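Long-range contacts in type III secretion system effector protein ExoU (Pseudomonas fluorescens, PDB 4QMK), which is a secreted bacterial effector of the patatin-like phospholipase family that probably hydrolyses phospholipids at the plasma membrane of host cells: residues Asp54-Val59 with Arg435-Ser440; Ala80-Val85 with His413-Ala418; Val383-Asn388 with Gln420-His425; Ser440-Val445 with Gly466-Arg471; Thr485-Ala490 with Pro501-Ala506. All blocks are in the same frame, centred on the assembly; numbering follows the deposited sequence.

Contact 1: Asp54-Val59 with Arg435-Ser440; sequences DGRVEV and RHEFPS
Val57 and Val59 pair with Phe438 and His436 as two antiparallel, hydrogen-bonded pairs, so four backbone bonds tie the strands together. Val57 N gives to Phe438 O at 3.0 Å, and Phe438 N returns to Val57 O at 2.8 Å. Two residues on, Val59 N reaches His436 O (2.9 Å) and His436 N reaches Val59 O (2.8 Å). Glu58 and Glu437 form the non-hydrogen-bonded pair between them.

The ionic contacts lie on the face of these two glutamates. Arg435 bends at its third torsion (chi3 41°) and presents NH1 to Glu58 OE2 at 3.2 Å; the carboxylate oxygen lies near the guanidinium plane, whereas NH1 approaches from above the carboxylate, the two planes standing at 90°. Arg56, bent at its second and third torsions, brings NH2 to Glu437 OE2 in a salt bridge of 3.1 Å whose hydrogen bond is weak, while Phe438 O lies over a face of its guanidinium.

On the other face the contact is between apolar side chains. There Val59 CG2 meets Phe438 CE1 at 3.7 Å, and Ala444 of helix 441-446 packs on both side chains. His436 shares this face, but its NE2 bonds to Glu434.

One face salt-bridged and the other covered by a helix: this is the closing pair of a four-stranded antiparallel sheet, in which strand 434-438 joins an N-terminal meander formed by strands 36-42, 47-51 and 57-61.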
# COMPACT_ATOMS: atom_id res chain seq x y z
N ASP A 54 50.60 29.97 6.81
CA ASP A 54 50.26 29.03 7.88
C ASP A 54 49.84 27.66 7.36
O ASP A 54 49.78 26.68 8.11
CB ASP A 54 49.05 29.54 8.69
CG ASP A 54 48.83 31.05 8.56
OD1 ASP A 54 49.81 31.83 8.68
OD2 ASP A 54 47.66 31.46 8.35
N GLY A 55 49.47 27.61 6.09
CA GLY A 55 48.89 26.40 5.53
C GLY A 55 47.37 26.48 5.56
O GLY A 55 46.70 25.60 5.06
N ARG A 56 46.84 27.53 6.18
CA ARG A 56 45.43 27.75 6.21
C ARG A 56 44.97 27.88 4.75
O ARG A 56 45.58 28.57 3.95
CB ARG A 56 45.11 29.08 6.94
CG ARG A 56 45.39 29.12 8.45
CD ARG A 56 44.30 28.41 9.25
NE ARG A 56 43.02 29.14 9.17
CZ ARG A 56 41.81 28.61 9.36
NH1 ARG A 56 41.65 27.31 9.63
NH2 ARG A 56 40.74 29.39 9.25
N VAL A 57 43.86 27.24 4.44
CA VAL A 57 43.28 27.34 3.12
C VAL A 57 41.89 27.95 3.18
O VAL A 57 41.12 27.69 4.08
CB VAL A 57 43.25 25.96 2.46
CG1 VAL A 57 42.31 25.91 1.28
CG2 VAL A 57 44.66 25.60 2.03
N GLU A 58 41.59 28.74 2.17
CA GLU A 58 40.33 29.45 2.06
C GLU A 58 39.63 29.11 0.71
O GLU A 58 40.21 29.26 -0.35
CB GLU A 58 40.68 30.92 2.17
CG GLU A 58 39.78 31.90 1.50
CD GLU A 58 40.36 33.32 1.52
OE1 GLU A 58 41.37 33.57 2.24
OE2 GLU A 58 39.77 34.20 0.85
N VAL A 59 38.39 28.65 0.78
CA VAL A 59 37.62 28.33 -0.40
C VAL A 59 36.49 29.32 -0.54
O VAL A 59 35.76 29.54 0.38
CB VAL A 59 36.98 26.95 -0.26
CG1 VAL A 59 36.17 26.62 -1.50
CG2 VAL A 59 38.05 25.88 -0.01
N ARG A 435 32.85 32.55 1.82
CA ARG A 435 34.17 32.02 2.10
C ARG A 435 34.17 30.99 3.23
O ARG A 435 33.52 31.17 4.25
CB ARG A 435 35.10 33.17 2.48
CG ARG A 435 36.47 32.74 3.01
CD ARG A 435 37.51 33.85 2.93
NE ARG A 435 36.89 35.11 3.33
CZ ARG A 435 36.87 36.23 2.62
NH1 ARG A 435 37.58 36.39 1.52
NH2 ARG A 435 36.21 37.25 3.11
N HIS A 436 34.88 29.90 3.03
CA HIS A 436 34.95 28.84 4.03
C HIS A 436 36.38 28.56 4.28
O HIS A 436 37.11 28.35 3.36
CB HIS A 436 34.28 27.59 3.50
CG HIS A 436 32.83 27.75 3.22
ND1 HIS A 436 31.90 27.96 4.21
CD2 HIS A 436 32.14 27.77 2.06
CE1 HIS A 436 30.70 28.10 3.68
NE2 HIS A 436 30.82 27.98 2.37
N GLU A 437 36.80 28.55 5.53
CA GLU A 437 38.21 28.37 5.87
C GLU A 437 38.43 26.96 6.38
O GLU A 437 37.55 26.38 6.99
CB GLU A 437 38.62 29.36 6.93
CG GLU A 437 38.04 30.76 6.76
CD GLU A 437 38.59 31.75 7.77
OE1 GLU A 437 37.80 32.27 8.59
OE2 GLU A 437 39.82 31.96 7.78
N PHE A 438 39.63 26.45 6.16
CA PHE A 438 40.00 25.09 6.57
C PHE A 438 41.45 25.09 7.03
O PHE A 438 42.26 25.84 6.53
CB PHE A 438 39.87 24.12 5.38
CG PHE A 438 38.48 24.04 4.80
CD1 PHE A 438 38.06 24.89 3.79
CD2 PHE A 438 37.60 23.07 5.23
CE1 PHE A 438 36.77 24.80 3.28
CE2 PHE A 438 36.32 22.98 4.74
CZ PHE A 438 35.90 23.84 3.77
N PRO A 439 41.78 24.24 7.99
CA PRO A 439 43.16 24.15 8.48
C PRO A 439 44.12 23.75 7.42
O PRO A 439 45.30 24.04 7.55
CB PRO A 439 43.09 23.03 9.50
CG PRO A 439 41.70 23.08 10.02
CD PRO A 439 40.83 23.50 8.85
N SER A 440 43.69 23.02 6.42
CA SER A 440 44.62 22.64 5.35
C SER A 440 43.93 22.39 4.05
O SER A 440 42.71 22.26 3.98
CB SER A 440 45.35 21.34 5.69
OG SER A 440 44.42 20.27 5.77

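Contact 2: Ala80-Val85 with His413-Ala418; sequences AFPGMV and HLQAQA
The side chain of Gln415 passes obliquely over the Pro82 ring, and its course explains much of the contact. Gln415 CB faces the backbone at Gly83, 4.0 Å from Gly83 N. CG is beside the Gln415 backbone N (chi1 -68°), and from there the chain runs on extended, with CG near Pro82 CB. The amide carbon follows, Gln415 CD lying 3.8 Å from Pro82 CB. At the tip, Gln415 NE2 passes Pro82 CG at 3.6 Å and ends in two hydrogen bonds outside this pair of segments, to Asn127 OD1 and Ile79 O.

Behind this side chain the helices come unusually close: the axes of 81-85 and 413-418 approach to 6.8 Å and are inclined by 42°. Gly83 has no side chain to hold the backbones apart, and Gly83 CA makes a C-H...O contact with Gln415 O at 3.2 Å. Ala418 points its methyl at the same turn, Ala418 CB lying 3.5 Å from Ala80 O, while Ala80 CB touches Leu414 CD2 at 4.0 Å.

In patatin-like phospholipases the glycine-rich loop that probably supplies the oxyanion hole comes just before such a helix, and the contact joins that helix to helix 408-431. With no conventional hydrogen bond crossing it, adhesion rests on small residues, close backbones and the Gln415 chain packed on Pro82, while the one buried amide is satisfied by Asn127 and the carbonyl of Ile79.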
# COMPACT_ATOMS: atom_id res chain seq x y z
N ALA A 80 0.43 34.70 -12.18
CA ALA A 80 1.80 35.23 -12.41
C ALA A 80 2.86 34.14 -12.68
O ALA A 80 3.91 34.41 -13.22
CB ALA A 80 2.24 36.06 -11.21
N PHE A 81 2.59 32.92 -12.27
CA PHE A 81 3.64 31.90 -12.34
C PHE A 81 4.26 31.68 -13.73
O PHE A 81 5.44 31.33 -13.84
CB PHE A 81 3.13 30.54 -11.80
CG PHE A 81 2.97 30.48 -10.31
CD1 PHE A 81 3.94 30.99 -9.48
CD2 PHE A 81 1.91 29.78 -9.75
CE1 PHE A 81 3.81 30.88 -8.09
CE2 PHE A 81 1.80 29.63 -8.37
CZ PHE A 81 2.75 30.19 -7.55
N PRO A 82 3.46 31.83 -14.79
CA PRO A 82 4.05 31.58 -16.10
C PRO A 82 5.30 32.38 -16.37
O PRO A 82 6.26 31.84 -16.93
CB PRO A 82 2.92 31.96 -17.05
CG PRO A 82 1.71 31.52 -16.31
CD PRO A 82 2.00 31.93 -14.87
N GLY A 83 5.35 33.64 -15.96
CA GLY A 83 6.58 34.42 -16.14
C GLY A 83 7.77 33.83 -15.34
O GLY A 83 8.95 33.86 -15.79
N MET A 84 7.47 33.29 -14.17
CA MET A 84 8.52 32.68 -13.38
C MET A 84 9.12 31.48 -14.17
O MET A 84 10.35 31.29 -14.20
CB MET A 84 7.95 32.30 -12.02
CG MET A 84 8.89 31.59 -11.10
SD MET A 84 8.82 29.82 -11.34
CE MET A 84 7.12 29.57 -10.81
N VAL A 85 8.27 30.71 -14.82
CA VAL A 85 8.78 29.59 -15.60
C VAL A 85 9.52 30.04 -16.89
O VAL A 85 10.50 29.39 -17.33
CB VAL A 85 7.65 28.67 -16.03
CG1 VAL A 85 8.20 27.48 -16.83
CG2 VAL A 85 6.89 28.22 -14.81
N HIS A 413 0.87 41.12 -18.85
CA HIS A 413 1.68 42.10 -18.16
C HIS A 413 2.25 41.59 -16.79
O HIS A 413 3.44 41.78 -16.47
CB HIS A 413 0.91 43.40 -17.90
CG HIS A 413 1.74 44.41 -17.16
ND1 HIS A 413 2.72 45.17 -17.78
CD2 HIS A 413 1.83 44.70 -15.83
CE1 HIS A 413 3.34 45.91 -16.87
NE2 HIS A 413 2.82 45.64 -15.68
N LEU A 414 1.38 40.96 -16.01
CA LEU A 414 1.74 40.46 -14.71
C LEU A 414 2.80 39.38 -14.89
O LEU A 414 3.83 39.36 -14.19
CB LEU A 414 0.52 39.92 -14.00
CG LEU A 414 0.70 39.89 -12.50
CD1 LEU A 414 0.68 41.30 -11.95
CD2 LEU A 414 -0.37 39.03 -11.85
N GLN A 415 2.57 38.54 -15.89
CA GLN A 415 3.52 37.49 -16.21
C GLN A 415 4.87 38.07 -16.59
O GLN A 415 5.91 37.55 -16.21
CB GLN A 415 2.96 36.61 -17.32
CG GLN A 415 1.77 35.80 -16.83
CD GLN A 415 1.03 35.10 -17.93
OE1 GLN A 415 1.41 35.20 -19.09
NE2 GLN A 415 -0.01 34.36 -17.57
N ALA A 416 4.87 39.16 -17.33
CA ALA A 416 6.14 39.80 -17.70
C ALA A 416 6.83 40.48 -16.47
O ALA A 416 8.01 40.60 -16.46
CB ALA A 416 5.94 40.80 -18.84
N GLN A 417 6.07 40.91 -15.47
CA GLN A 417 6.63 41.48 -14.25
C GLN A 417 7.34 40.39 -13.44
O GLN A 417 8.43 40.59 -12.89
CB GLN A 417 5.53 42.05 -13.39
CG GLN A 417 4.90 43.28 -13.97
CD GLN A 417 5.58 44.52 -13.47
OE1 GLN A 417 6.33 45.18 -14.21
NE2 GLN A 417 5.37 44.84 -12.19
N ALA A 418 6.68 39.24 -13.35
CA ALA A 418 7.23 38.11 -12.69
C ALA A 418 8.52 37.65 -13.37
O ALA A 418 9.55 37.37 -12.70
CB ALA A 418 6.22 36.98 -12.70

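Contact 3: Val383-Asn388 with Gln420-His425; sequences VTLPLN and QTVSGH
Thr421 is the first residue of 420-425 to meet the strand, and its two branches divide the work. The hydroxyl points at the CD corner of Pro386, with 3.3 Å between Thr421 OG1 and Pro386 CD; its hydrogen bond goes to Gln417 O, one turn back in its own helix. The methyl branch turns to the strand instead, Thr421 CG2 lying 3.7 Å from both Val383 CG2 and Thr384 O.

Val422 follows with a purely apolar contact. Val422 CG2 touches Leu385 CD2 at 3.7 Å and stands 4.2 Å from Val383 CG1, the Val383 and Val422 side chains crossing at about a right angle.

A turn after Thr421 comes His425. Its ring swings out opposite its own backbone N (chi1 179°) and lays one face against Val383, which makes a CH-pi contact: Val383 CB is 4.1 Å from the His425 ring centroid and 18° off the normal, displaced somewhat toward the rim. The ring nitrogen NE2 is held by Glu380 O, which helps fix the rotation of the ring over the valine. Val383 thus meets all three helix residues, its CG2 also packing on His425 CB.

Strand 383-385 runs nearly antiparallel to helix segment 420-425. Within the mixed sheet, strand 382-389 bonds through its backbone to strand 332-337, whose Leu333 touches both Val383 and His425. Helix 408-431 packs on this part of the sheet, and Val422 also reaches Met84 and Ala87 of helix 81-90, which packs alongside.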
# COMPACT_ATOMS: atom_id res chain seq x y z
N VAL A 383 11.96 34.67 -3.69
CA VAL A 383 11.66 35.76 -4.62
C VAL A 383 10.20 36.12 -4.48
O VAL A 383 9.30 35.25 -4.44
CB VAL A 383 12.04 35.39 -6.09
CG1 VAL A 383 11.17 34.30 -6.63
CG2 VAL A 383 11.99 36.60 -6.98
N THR A 384 9.94 37.42 -4.43
CA THR A 384 8.57 37.96 -4.21
C THR A 384 8.01 38.58 -5.49
O THR A 384 8.45 39.63 -5.92
CB THR A 384 8.59 39.00 -3.07
OG1 THR A 384 9.09 38.37 -1.87
CG2 THR A 384 7.22 39.53 -2.82
N LEU A 385 7.05 37.91 -6.10
CA LEU A 385 6.49 38.37 -7.34
C LEU A 385 5.63 39.59 -7.04
O LEU A 385 4.78 39.54 -6.18
CB LEU A 385 5.67 37.27 -7.99
CG LEU A 385 6.39 35.96 -8.31
CD1 LEU A 385 5.46 35.10 -9.17
CD2 LEU A 385 7.71 36.18 -9.04
N PRO A 386 5.87 40.69 -7.74
CA PRO A 386 5.10 41.91 -7.50
C PRO A 386 3.67 41.85 -8.08
O PRO A 386 3.46 41.32 -9.17
CB PRO A 386 5.91 42.97 -8.25
CG PRO A 386 6.49 42.22 -9.40
CD PRO A 386 6.81 40.85 -8.86
N LEU A 387 2.72 42.40 -7.35
CA LEU A 387 1.32 42.44 -7.79
C LEU A 387 0.84 43.84 -8.13
O LEU A 387 -0.26 43.99 -8.63
CB LEU A 387 0.41 41.81 -6.72
CG LEU A 387 0.60 40.29 -6.58
CD1 LEU A 387 -0.12 39.75 -5.35
CD2 LEU A 387 0.13 39.58 -7.84
N ASN A 388 1.68 44.85 -7.90
CA ASN A 388 1.30 46.25 -8.09
C ASN A 388 2.30 47.07 -8.93
O ASN A 388 3.51 47.09 -8.62
CB ASN A 388 1.14 46.92 -6.73
CG ASN A 388 0.69 48.36 -6.86
OD1 ASN A 388 -0.17 48.70 -7.68
ND2 ASN A 388 1.28 49.22 -6.07
N GLN A 420 10.62 39.31 -15.17
CA GLN A 420 11.69 40.22 -14.85
C GLN A 420 12.24 40.05 -13.43
O GLN A 420 13.44 40.06 -13.25
CB GLN A 420 11.24 41.64 -15.01
CG GLN A 420 11.07 42.06 -16.44
CD GLN A 420 10.67 43.50 -16.54
OE1 GLN A 420 10.21 44.11 -15.55
NE2 GLN A 420 10.85 44.06 -17.73
N THR A 421 11.35 39.89 -12.45
CA THR A 421 11.73 39.84 -11.08
C THR A 421 12.59 38.61 -10.83
O THR A 421 13.67 38.69 -10.28
CB THR A 421 10.47 39.82 -10.19
OG1 THR A 421 9.77 41.05 -10.33
CG2 THR A 421 10.84 39.70 -8.73
N VAL A 422 12.13 37.48 -11.31
CA VAL A 422 12.82 36.25 -11.17
C VAL A 422 14.17 36.25 -11.90
O VAL A 422 15.19 35.79 -11.32
CB VAL A 422 11.96 35.12 -11.65
CG1 VAL A 422 12.74 33.83 -11.77
CG2 VAL A 422 10.78 34.96 -10.71
N SER A 423 14.19 36.75 -13.15
CA SER A 423 15.45 36.92 -13.88
C SER A 423 16.39 37.76 -13.02
O SER A 423 17.57 37.44 -12.90
CB SER A 423 15.25 37.65 -15.23
OG SER A 423 14.86 36.77 -16.25
N GLY A 424 15.86 38.83 -12.43
CA GLY A 424 16.68 39.71 -11.58
C GLY A 424 17.21 38.93 -10.39
O GLY A 424 18.37 39.02 -10.04
N HIS A 425 16.36 38.09 -9.83
CA HIS A 425 16.74 37.36 -8.70
C HIS A 425 17.82 36.32 -9.07
O HIS A 425 18.81 36.16 -8.37
CB HIS A 425 15.53 36.69 -8.10
CG HIS A 425 15.84 35.86 -6.91
ND1 HIS A 425 16.13 34.53 -7.00
CD2 HIS A 425 15.96 36.19 -5.61
CE1 HIS A 425 16.39 34.05 -5.80
NE2 HIS A 425 16.31 35.05 -4.94

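Contact 4: Ser440-Val445 with Gly466-Arg471; sequences SLNDAV and GAEALR
Asn442 OD1 accepts a hydrogen bond from Arg515 NH1 while resting on the methyl of Ala469, 3.5 Å from Ala469 CB. The motif is a helix-helix packing, helix 441-446 on helix 464-491, in the helical region after the sheet. Arg515, which lies outside both segments, also forms a salt bridge from the same NH1 to Glu468 OE2, and so links the two at the polar margin of their interface. Segments 441-445 and 466-471 run in the same sense at 36° with axes 9.1 Å apart, and no hydrogen bond passes directly from one to the other. The arginine probably also offsets the mutual repulsion expected between Asn442 OD1 and Glu468 OE1, two acceptors 4.0 Å apart.

Asn442 gets there because its CG stands opposite its own backbone N (chi1 180°), sending the amide toward 466-471. Two residues earlier, Ser440 takes the N-cap position of helix 441-446: Ser440 OG accepts from Asp443 N at 3.3 Å.

The remaining contacts are apolar and buried. Leu441 aims its CD2 branch at a turn of helix 464-491 where Gly466 has only backbone to offer, Leu441 CD2 coming to 3.4 Å from Gly466 CA. Val57 of strand 57-61 also touches Leu441, wedging it between sheet and helix. One turn along, Val445 straddles the methyl of Ala469 with both branches, the nearer being Val445 CG2, 3.9 Å from Ala469 CB.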
# COMPACT_ATOMS: atom_id res chain seq x y z
N SER A 440 43.69 23.02 6.42
CA SER A 440 44.62 22.64 5.35
C SER A 440 43.93 22.39 4.05
O SER A 440 42.71 22.26 3.98
CB SER A 440 45.35 21.34 5.69
OG SER A 440 44.42 20.27 5.77
N LEU A 441 44.74 22.23 3.01
CA LEU A 441 44.21 21.93 1.70
C LEU A 441 43.52 20.59 1.72
O LEU A 441 42.52 20.39 1.04
CB LEU A 441 45.29 21.94 0.67
CG LEU A 441 44.86 21.51 -0.73
CD1 LEU A 441 43.76 22.39 -1.25
CD2 LEU A 441 46.07 21.61 -1.63
N ASN A 442 44.03 19.65 2.50
CA ASN A 442 43.38 18.34 2.53
C ASN A 442 41.96 18.41 3.11
O ASN A 442 41.06 17.77 2.59
CB ASN A 442 44.22 17.36 3.31
CG ASN A 442 43.60 16.00 3.38
OD1 ASN A 442 43.45 15.35 2.37
ND2 ASN A 442 43.21 15.59 4.55
N ASP A 443 41.76 19.17 4.18
CA ASP A 443 40.44 19.31 4.80
C ASP A 443 39.43 19.99 3.87
O ASP A 443 38.25 19.64 3.88
CB ASP A 443 40.55 20.11 6.10
CG ASP A 443 41.22 19.34 7.20
OD1 ASP A 443 40.90 18.15 7.37
OD2 ASP A 443 42.07 19.91 7.88
N ALA A 444 39.89 20.93 3.07
CA ALA A 444 39.04 21.54 2.06
C ALA A 444 38.65 20.49 1.02
O ALA A 444 37.48 20.38 0.66
CB ALA A 444 39.77 22.72 1.42
N VAL A 445 39.61 19.67 0.58
CA VAL A 445 39.31 18.61 -0.39
C VAL A 445 38.33 17.62 0.19
O VAL A 445 37.41 17.19 -0.50
CB VAL A 445 40.56 17.88 -0.84
CG1 VAL A 445 40.21 16.59 -1.54
CG2 VAL A 445 41.40 18.76 -1.73
N GLY A 466 48.05 19.15 -2.71
CA GLY A 466 46.86 18.90 -3.52
C GLY A 466 46.85 17.52 -4.12
O GLY A 466 45.84 16.86 -4.18
N ALA A 467 48.01 17.08 -4.55
CA ALA A 467 48.15 15.76 -5.17
C ALA A 467 47.97 14.62 -4.16
O ALA A 467 47.37 13.60 -4.48
CB ALA A 467 49.49 15.66 -5.89
N GLU A 468 48.50 14.78 -2.96
CA GLU A 468 48.33 13.80 -1.88
C GLU A 468 46.87 13.71 -1.52
O GLU A 468 46.37 12.60 -1.33
CB GLU A 468 49.17 14.21 -0.63
CG GLU A 468 49.09 13.25 0.58
CD GLU A 468 47.86 13.44 1.51
OE1 GLU A 468 47.29 14.57 1.67
OE2 GLU A 468 47.47 12.42 2.12
N ALA A 469 46.17 14.85 -1.44
CA ALA A 469 44.74 14.85 -1.15
C ALA A 469 43.93 14.18 -2.28
O ALA A 469 43.05 13.37 -2.00
CB ALA A 469 44.23 16.27 -0.92
N LEU A 470 44.21 14.52 -3.54
CA LEU A 470 43.54 13.83 -4.67
C LEU A 470 43.82 12.32 -4.66
O LEU A 470 42.95 11.51 -4.96
CB LEU A 470 43.93 14.41 -6.05
CG LEU A 470 43.44 15.84 -6.31
CD1 LEU A 470 44.15 16.48 -7.47
CD2 LEU A 470 41.94 15.93 -6.53
N ARG A 471 45.03 11.93 -4.30
CA ARG A 471 45.36 10.52 -4.27
C ARG A 471 44.50 9.82 -3.26
O ARG A 471 43.98 8.75 -3.55
CB ARG A 471 46.85 10.32 -3.94
CG ARG A 471 47.38 8.94 -4.23
CD ARG A 471 47.40 8.60 -5.70
NE ARG A 471 48.39 7.55 -6.05
CZ ARG A 471 48.15 6.23 -6.03
NH1 ARG A 471 46.96 5.74 -5.69
NH2 ARG A 471 49.11 5.39 -6.35

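Contact 5: Thr485-Ala490 with Pro501-Ala506; sequences TAIAEA and PKLASA
Leu503 and Ala486, the residues with the most surface buried here, meet through methyl groups: Leu503 CD1 lies 3.4 Å from Ala486 CB. The same branch, Leu503 CD1, touches Ile487 CD1, also at 3.4 Å, while Leu503 CD2 stands slightly farther from that atom. Ile487 starts out pointing away from the opposite helix, but CG1 lies beside its backbone N (chi1 -54°) and the second torsion (-75°) turns CD1 back to cross over the leucine. Ala486, by contrast, points toward its partners and fills the narrow part of the interface, where the two CA atoms of Ala486 and Leu503 are 5.3 Å apart.

Lys502 supplies the third large share with its aliphatic chain. Lys502 CG lies 4.2 Å from Ala486 CB, and Lys502 CD passes Glu489 CG at 4.3 Å. The opposite charges come near without touching, Lys502 NZ remaining 4.7 Å from Glu489 OE2, so any attraction is probably modest.

Segments 485-490 and 501-506 run almost antiparallel, at 166°, as the two arms of a helical hairpin with a short connection. Leu497 of that connection packs on Ile487, while Leu538 of helix 533-544 lies against both Ile487 and Leu503, adding a third helix to the apolar side.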
# COMPACT_ATOMS: atom_id res chain seq x y z
N THR A 485 31.04 -3.76 -4.91
CA THR A 485 31.13 -4.98 -5.71
C THR A 485 30.98 -6.22 -4.86
O THR A 485 30.26 -7.14 -5.23
CB THR A 485 32.45 -5.06 -6.49
OG1 THR A 485 32.42 -4.15 -7.59
CG2 THR A 485 32.67 -6.48 -7.04
N ALA A 486 31.66 -6.27 -3.73
CA ALA A 486 31.55 -7.44 -2.88
C ALA A 486 30.12 -7.68 -2.39
O ALA A 486 29.73 -8.81 -2.22
CB ALA A 486 32.51 -7.34 -1.71
N ILE A 487 29.36 -6.60 -2.16
CA ILE A 487 27.96 -6.70 -1.74
C ILE A 487 27.16 -7.27 -2.91
O ILE A 487 26.37 -8.18 -2.71
CB ILE A 487 27.34 -5.33 -1.38
CG1 ILE A 487 28.14 -4.54 -0.33
CG2 ILE A 487 25.92 -5.52 -0.87
CD1 ILE A 487 28.03 -5.05 1.08
N ALA A 488 27.33 -6.71 -4.12
CA ALA A 488 26.69 -7.26 -5.33
C ALA A 488 26.97 -8.76 -5.51
O ALA A 488 26.06 -9.51 -5.77
CB ALA A 488 27.14 -6.50 -6.57
N GLU A 489 28.23 -9.16 -5.33
CA GLU A 489 28.65 -10.57 -5.40
C GLU A 489 27.90 -11.45 -4.42
O GLU A 489 27.40 -12.49 -4.78
CB GLU A 489 30.14 -10.73 -5.08
CG GLU A 489 31.14 -9.94 -5.95
CD GLU A 489 31.29 -10.47 -7.35
OE1 GLU A 489 30.75 -11.56 -7.62
OE2 GLU A 489 31.95 -9.79 -8.19
N ALA A 490 27.86 -11.06 -3.16
CA ALA A 490 27.15 -11.82 -2.13
C ALA A 490 25.66 -11.93 -2.42
O ALA A 490 25.03 -12.93 -2.04
CB ALA A 490 27.36 -11.20 -0.75
N PRO A 501 33.92 -13.79 2.70
CA PRO A 501 35.35 -13.46 2.77
C PRO A 501 35.76 -12.21 1.96
O PRO A 501 36.58 -11.41 2.40
CB PRO A 501 36.04 -14.71 2.22
CG PRO A 501 34.96 -15.65 1.78
CD PRO A 501 33.70 -15.21 2.44
N LYS A 502 35.21 -12.08 0.76
CA LYS A 502 35.55 -10.96 -0.12
C LYS A 502 35.06 -9.62 0.48
O LYS A 502 35.65 -8.57 0.25
CB LYS A 502 34.97 -11.23 -1.51
CG LYS A 502 35.39 -10.23 -2.59
CD LYS A 502 34.94 -10.63 -3.99
CE LYS A 502 35.84 -11.70 -4.60
NZ LYS A 502 35.20 -12.27 -5.82
N LEU A 503 33.99 -9.68 1.27
CA LEU A 503 33.45 -8.49 1.91
C LEU A 503 34.29 -8.08 3.14
O LEU A 503 34.57 -6.90 3.34
CB LEU A 503 32.00 -8.73 2.33
CG LEU A 503 31.20 -7.49 2.61
CD1 LEU A 503 30.92 -6.84 1.26
CD2 LEU A 503 29.90 -7.79 3.32
N ALA A 504 34.64 -9.04 3.98
CA ALA A 504 35.58 -8.81 5.06
C ALA A 504 36.82 -8.18 4.48
O ALA A 504 37.41 -7.30 5.09
CB ALA A 504 35.96 -10.11 5.75
N SER A 505 37.24 -8.64 3.31
CA SER A 505 38.47 -8.12 2.73
C SER A 505 38.31 -6.67 2.36
O SER A 505 39.17 -5.83 2.72
CB SER A 505 38.99 -8.99 1.56
OG SER A 505 40.00 -8.30 0.84
N ALA A 506 37.24 -6.34 1.66
CA ALA A 506 36.94 -4.91 1.35
C ALA A 506 36.80 -4.02 2.58
O ALA A 506 37.20 -2.88 2.54
CB ALA A 506 35.72 -4.79 0.49

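Overall arrangement
The five contacts fall in two regions of the fold, contacts 2 and 3 in one and contacts 1, 4 and 5 in the other. Contacts 2 and 3 share helix 408-431, have centres 8 Å apart and touch directly; along the chain their segments alternate, between the two segments of contact 1. Contact 1 lies about 37 Å from contact 3 between centres. It meets contact 4, 11 Å away between centres, through Ser440 and helix 441-446. Helix 464-491 then leads to contact 5, 29 Å on between centres. Contact 1 thus brings the N-terminal strands to the start of the C-terminal helical region, and helix 408-431 carries the chain there from the patatin-like part.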